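Local coordinates for protein cystatin (Fasciola hepatica, PDB 6I1M) that probably inhibits papain-like cysteine proteases, as a secreted stefin-type member of the cystatin superfamily from the liver fluke, at residues V43-Q46 and N52-F55; V69-P74 and S80-G85. All blocks are in the same frame, centred on the assembly; numbering follows the deposited sequence.

Overall arrangement
The two contacts are successive hairpins of one antiparallel sheet, an example of how the cystatin fold wraps a sheet built in chain order around a helix. Contact 1 joins strands 38-47 and 50-59; contact 2 follows in the chain and joins strand 66-74 to 83-90. Their centres lie about 10 Å apart, and the inner strands 50-59 and 66-74 are neighbours, zipped by probable backbone hydrogen bonds from Tyr53 N to Val71 O and from Phe55 N to Val69 O. Helix 12-28 packs on side chains of both. In cystatins the two hairpin loops and the N-terminal segment form the protease-binding wedge, consistent with which both hairpins here turn at the same end of the sheet.

Contact 1 of 2, residues V43-Q46 and N52-F55; sequences VSTQ and NYKF
The first hairpin of the cystatin fold, whose turn carries the QxVxG motif beginning at Gln46, is held here by the antiparallel pairing of 43-46 with 52-55. Ser44 and Lys54 exchange two backbone bonds, both N to O at 2.8 Å. Gln46 and Asn52 repeat the pattern and add a rung between their side-chain amides: Asn52 ND2 points almost straight at Gln46 OE1, 3.2 Å away with 175° at the hydrogen. The oxygen lies in the plane of the Asn52 amide, although the donor is tilted from that of Gln46, since the two amides are turned 41° apart. Gln46 NE2 meanwhile bonds to Gly2 O, which ties the hairpin to the N-terminal segment. A water bridges Ser44 OG and Lys54 O, giving that carbonyl a second donor besides Ser44 N.

Val43, Thr45, Tyr53 and Phe55 point to the opposite face, where the side-chain contacts across the pair are between carbons. Val43 CG2, anti to its own N, leans over the Phe55 ring and stands 3.6 Å from the centroid in a CH-pi contact; the same methyl meets the edge of the Tyr53 ring, and Thr45 CG2 reaches Tyr53 CD2 at 3.7 Å. Helix 12-28 packs against this face, with Phe18 meeting both rings and Ile22 touching Phe55. Along the outer side of strand 38-47, backbone bonds to Thr5 and Arg8 attach the N-terminal segment, while strand 66-74 flanks 52-55 within the sheet.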
loop_
_atom_site.group_PDB
_atom_site.type_symbol
_atom_site.label_atom_id
_atom_site.label_comp_id
_atom_site.label_asym_id
_atom_site.label_seq_id
_atom_site.Cartn_x
_atom_site.Cartn_y
_atom_site.Cartn_z
ATOM N N VAL A 43 4.323 6.333 -3.203
ATOM C CA VAL A 43 4.609 4.930 -3.561
ATOM C C VAL A 43 6.046 4.860 -4.077
ATOM O O VAL A 43 6.520 5.821 -4.762
ATOM C CB VAL A 43 3.582 4.392 -4.571
ATOM C CG1 VAL A 43 3.748 5.066 -5.926
ATOM C CG2 VAL A 43 3.658 2.869 -4.660
ATOM N N SER A 44 6.709 3.760 -3.755
ATOM C CA SER A 44 8.041 3.404 -4.297
ATOM C C SER A 44 7.880 2.032 -4.934
ATOM O O SER A 44 7.109 1.251 -4.391
ATOM C CB SER A 44 9.116 3.391 -3.248
ATOM O OG SER A 44 9.002 4.481 -2.369
ATOM N N THR A 45 8.488 1.800 -6.090
ATOM C CA THR A 45 8.300 0.544 -6.852
ATOM C C THR A 45 9.620 -0.207 -6.951
ATOM O O THR A 45 10.677 0.422 -6.996
ATOM C CB THR A 45 7.701 0.808 -8.226
ATOM O OG1 THR A 45 8.627 1.658 -8.898
ATOM C CG2 THR A 45 6.338 1.443 -8.112
ATOM N N GLN A 46 9.516 -1.518 -6.913
ATOM C CA GLN A 46 10.661 -2.424 -7.095
ATOM C C GLN A 46 10.243 -3.469 -8.128
ATOM O O GLN A 46 9.192 -4.161 -7.944
ATOM C CB GLN A 46 11.036 -3.035 -5.760
ATOM C CG GLN A 46 12.137 -4.071 -5.892
ATOM C CD GLN A 46 12.217 -4.920 -4.651
ATOM O OE1 GLN A 46 11.209 -5.140 -3.975
ATOM N NE2 GLN A 46 13.408 -5.431 -4.370
ATOM N N ASN A 52 6.634 -4.840 -6.848
ATOM C CA ASN A 52 6.371 -4.463 -5.442
ATOM C C ASN A 52 6.083 -2.967 -5.408
ATOM O O ASN A 52 6.915 -2.161 -5.918
ATOM C CB ASN A 52 7.520 -4.854 -4.521
ATOM C CG ASN A 52 7.434 -6.295 -4.074
ATOM O OD1 ASN A 52 6.351 -6.851 -3.991
ATOM N ND2 ASN A 52 8.565 -6.871 -3.700
ATOM N N TYR A 53 4.889 -2.628 -4.924
ATOM C CA TYR A 53 4.471 -1.233 -4.648
ATOM C C TYR A 53 4.531 -1.029 -3.142
ATOM O O TYR A 53 3.703 -1.605 -2.450
ATOM C CB TYR A 53 3.063 -0.947 -5.147
ATOM C CG TYR A 53 2.902 -0.996 -6.634
ATOM C CD1 TYR A 53 2.669 -2.204 -7.274
ATOM C CD2 TYR A 53 2.942 0.162 -7.399
ATOM C CE1 TYR A 53 2.522 -2.262 -8.649
ATOM C CE2 TYR A 53 2.789 0.117 -8.770
ATOM C CZ TYR A 53 2.574 -1.100 -9.401
ATOM O OH TYR A 53 2.370 -1.163 -10.758
ATOM N N LYS A 54 5.483 -0.232 -2.678
ATOM C CA LYS A 54 5.566 0.177 -1.260
ATOM C C LYS A 54 4.906 1.542 -1.095
ATOM O O LYS A 54 5.464 2.589 -1.560
ATOM C CB LYS A 54 7.007 0.240 -0.778
ATOM C CG LYS A 54 7.138 0.405 0.725
ATOM C CD LYS A 54 8.448 1.020 1.082
ATOM C CE LYS A 54 9.617 0.117 0.796
ATOM N NZ LYS A 54 10.888 0.871 0.889
ATOM N N PHE A 55 3.771 1.522 -0.417
ATOM C CA PHE A 55 2.955 2.709 -0.087
ATOM C C PHE A 55 3.276 3.197 1.320
ATOM O O PHE A 55 3.431 2.401 2.234
ATOM C CB PHE A 55 1.489 2.329 -0.195
ATOM C CG PHE A 55 1.083 2.116 -1.620
ATOM C CD1 PHE A 55 0.879 3.213 -2.451
ATOM C CD2 PHE A 55 0.895 0.835 -2.121
ATOM C CE1 PHE A 55 0.478 3.028 -3.762
ATOM C CE2 PHE A 55 0.487 0.654 -3.438
ATOM C CZ PHE A 55 0.284 1.750 -4.247
HETATM O O HOH W 1 7.106 4.805 -0.513
#

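Contact 2 of 2, residues V69-P74 and S80-G85; sequences VVVFVP and SATSVG
Phe72 O is gripped by two groups of segment 80-85: Ser83 N lies 2.9 Å from Phe72 O in a hydrogen bond, and Thr82 CA lies 3.1 Å from Phe72 O in a weaker CA-H...O contact. Phe72 N returns the bond to Ser83 O, also at 2.9 Å, making Phe72 and Ser83 the hydrogen-bonded pair of this antiparallel hairpin. Ser83 O takes a further CA-H contact from Val71. Farther from the turn, Gly85 N gives a short bond to Val70 O, 2.6 Å long and nearly head-on (C=O...N 176°).

On the face toward helix 12-28, Val69 CG1 meets Val84 CG1 at 3.5 Å. Each of these methyls stands opposite its backbone N across the CA-CB bond (chi1 -169° and -173°), and the two side chains cross at a slant. Val71 CG2 lies beside Val84 CG2, while Val71 CG1 reaches the methyl of Thr82. Beyond the last bridge van der Waals packing takes over: Pro74 CD touches Thr82 OG1 at 3.6 Å, Pro74 CG lies 3.2 Å from Ser80 O, and Pro74 CB 3.3 Å from Ser80 OG, whose hydrogen-bond partner is Ser78. Phe18, Met21 and Ile22 of helix 12-28 pack on these valines, and Lys25 NZ bonds to Val84 O.

Chemically, the hairpin divides along its length: valines and paired peptides secure the base, whereas near the turn a proline, which has no amide hydrogen to donate, leaves exposed residues 80-82 joined to it by packing.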
loop_
_atom_site.group_PDB
_atom_site.type_symbol
_atom_site.label_atom_id
_atom_site.label_comp_id
_atom_site.label_asym_id
_atom_site.label_seq_id
_atom_site.Cartn_x
_atom_site.Cartn_y
_atom_site.Cartn_z
ATOM N N VAL A 69 2.954 -0.201 3.673
ATOM C CA VAL A 69 2.294 -1.449 3.197
ATOM C C VAL A 69 2.851 -1.756 1.813
ATOM O O VAL A 69 2.714 -0.909 0.926
ATOM C CB VAL A 69 0.763 -1.310 3.128
ATOM C CG1 VAL A 69 0.082 -2.662 2.899
ATOM C CG2 VAL A 69 0.192 -0.632 4.366
ATOM N N VAL A 70 3.408 -2.945 1.639
ATOM C CA VAL A 70 3.884 -3.450 0.328
ATOM C C VAL A 70 2.793 -4.294 -0.333
ATOM O O VAL A 70 2.260 -5.195 0.310
ATOM C CB VAL A 70 5.197 -4.226 0.487
ATOM C CG1 VAL A 70 5.757 -4.611 -0.870
ATOM C CG2 VAL A 70 6.212 -3.429 1.291
ATOM N N VAL A 71 2.457 -3.974 -1.583
ATOM C CA VAL A 71 1.561 -4.803 -2.443
ATOM C C VAL A 71 2.392 -5.361 -3.604
ATOM O O VAL A 71 2.985 -4.545 -4.330
ATOM C CB VAL A 71 0.376 -3.991 -2.984
ATOM C CG1 VAL A 71 -0.544 -4.860 -3.828
ATOM C CG2 VAL A 71 -0.394 -3.297 -1.870
ATOM N N PHE A 72 2.352 -6.680 -3.786
ATOM C CA PHE A 72 2.927 -7.433 -4.916
ATOM C C PHE A 72 1.859 -7.628 -6.000
ATOM O O PHE A 72 0.778 -8.224 -5.760
ATOM C CB PHE A 72 3.481 -8.773 -4.446
ATOM C CG PHE A 72 4.024 -9.599 -5.582
ATOM C CD1 PHE A 72 5.089 -9.133 -6.346
ATOM C CD2 PHE A 72 3.418 -10.792 -5.948
ATOM C CE1 PHE A 72 5.592 -9.903 -7.384
ATOM C CE2 PHE A 72 3.894 -11.520 -7.031
ATOM C CZ PHE A 72 4.973 -11.068 -7.747
ATOM N N VAL A 73 2.173 -7.145 -7.196
ATOM C CA VAL A 73 1.377 -7.387 -8.432
ATOM C C VAL A 73 2.197 -8.326 -9.311
ATOM O O VAL A 73 3.214 -7.933 -9.869
ATOM C CB VAL A 73 1.051 -6.073 -9.161
ATOM C CG1 VAL A 73 0.290 -6.310 -10.446
ATOM C CG2 VAL A 73 0.299 -5.118 -8.258
ATOM N N PRO A 74 1.805 -9.601 -9.442
ATOM C CA PRO A 74 2.556 -10.532 -10.274
ATOM C C PRO A 74 2.290 -10.233 -11.755
ATOM O O PRO A 74 1.329 -9.555 -12.102
ATOM C CB PRO A 74 1.984 -11.902 -9.890
ATOM C CG PRO A 74 0.531 -11.564 -9.559
ATOM C CD PRO A 74 0.603 -10.217 -8.862
ATOM N N SER A 80 0.850 -16.950 -9.307
ATOM C CA SER A 80 0.799 -16.131 -8.067
ATOM C C SER A 80 -0.267 -15.040 -8.208
ATOM O O SER A 80 -0.492 -14.573 -9.336
ATOM C CB SER A 80 2.155 -15.558 -7.720
ATOM O OG SER A 80 2.748 -14.918 -8.840
ATOM N N ALA A 81 -0.889 -14.679 -7.088
ATOM C CA ALA A 81 -1.929 -13.635 -6.991
ATOM C C ALA A 81 -1.310 -12.321 -6.502
ATOM O O ALA A 81 -0.185 -12.329 -5.924
ATOM C CB ALA A 81 -3.039 -14.100 -6.062
ATOM N N THR A 82 -2.024 -11.228 -6.755
ATOM C CA THR A 82 -1.794 -9.921 -6.097
ATOM C C THR A 82 -1.906 -10.120 -4.587
ATOM O O THR A 82 -2.891 -10.746 -4.151
ATOM C CB THR A 82 -2.783 -8.861 -6.580
ATOM O OG1 THR A 82 -2.545 -8.645 -7.968
ATOM C CG2 THR A 82 -2.650 -7.552 -5.839
ATOM N N SER A 83 -0.919 -9.652 -3.825
ATOM C CA SER A 83 -0.840 -9.903 -2.366
ATOM C C SER A 83 -0.544 -8.574 -1.673
ATOM O O SER A 83 0.418 -7.894 -2.080
ATOM C CB SER A 83 0.203 -10.973 -2.083
ATOM O OG SER A 83 0.196 -11.376 -0.718
ATOM N N VAL A 84 -1.355 -8.217 -0.677
ATOM C CA VAL A 84 -1.059 -7.097 0.256
ATOM C C VAL A 84 -0.214 -7.657 1.402
ATOM O O VAL A 84 -0.629 -8.654 2.028
ATOM C CB VAL A 84 -2.342 -6.401 0.745
ATOM C CG1 VAL A 84 -1.997 -5.171 1.552
ATOM C CG2 VAL A 84 -3.254 -6.023 -0.423
ATOM N N GLY A 85 0.942 -7.052 1.645
ATOM C CA GLY A 85 1.837 -7.400 2.755
ATOM C C GLY A 85 1.241 -7.043 4.110
ATOM O O GLY A 85 0.100 -6.519 4.189
#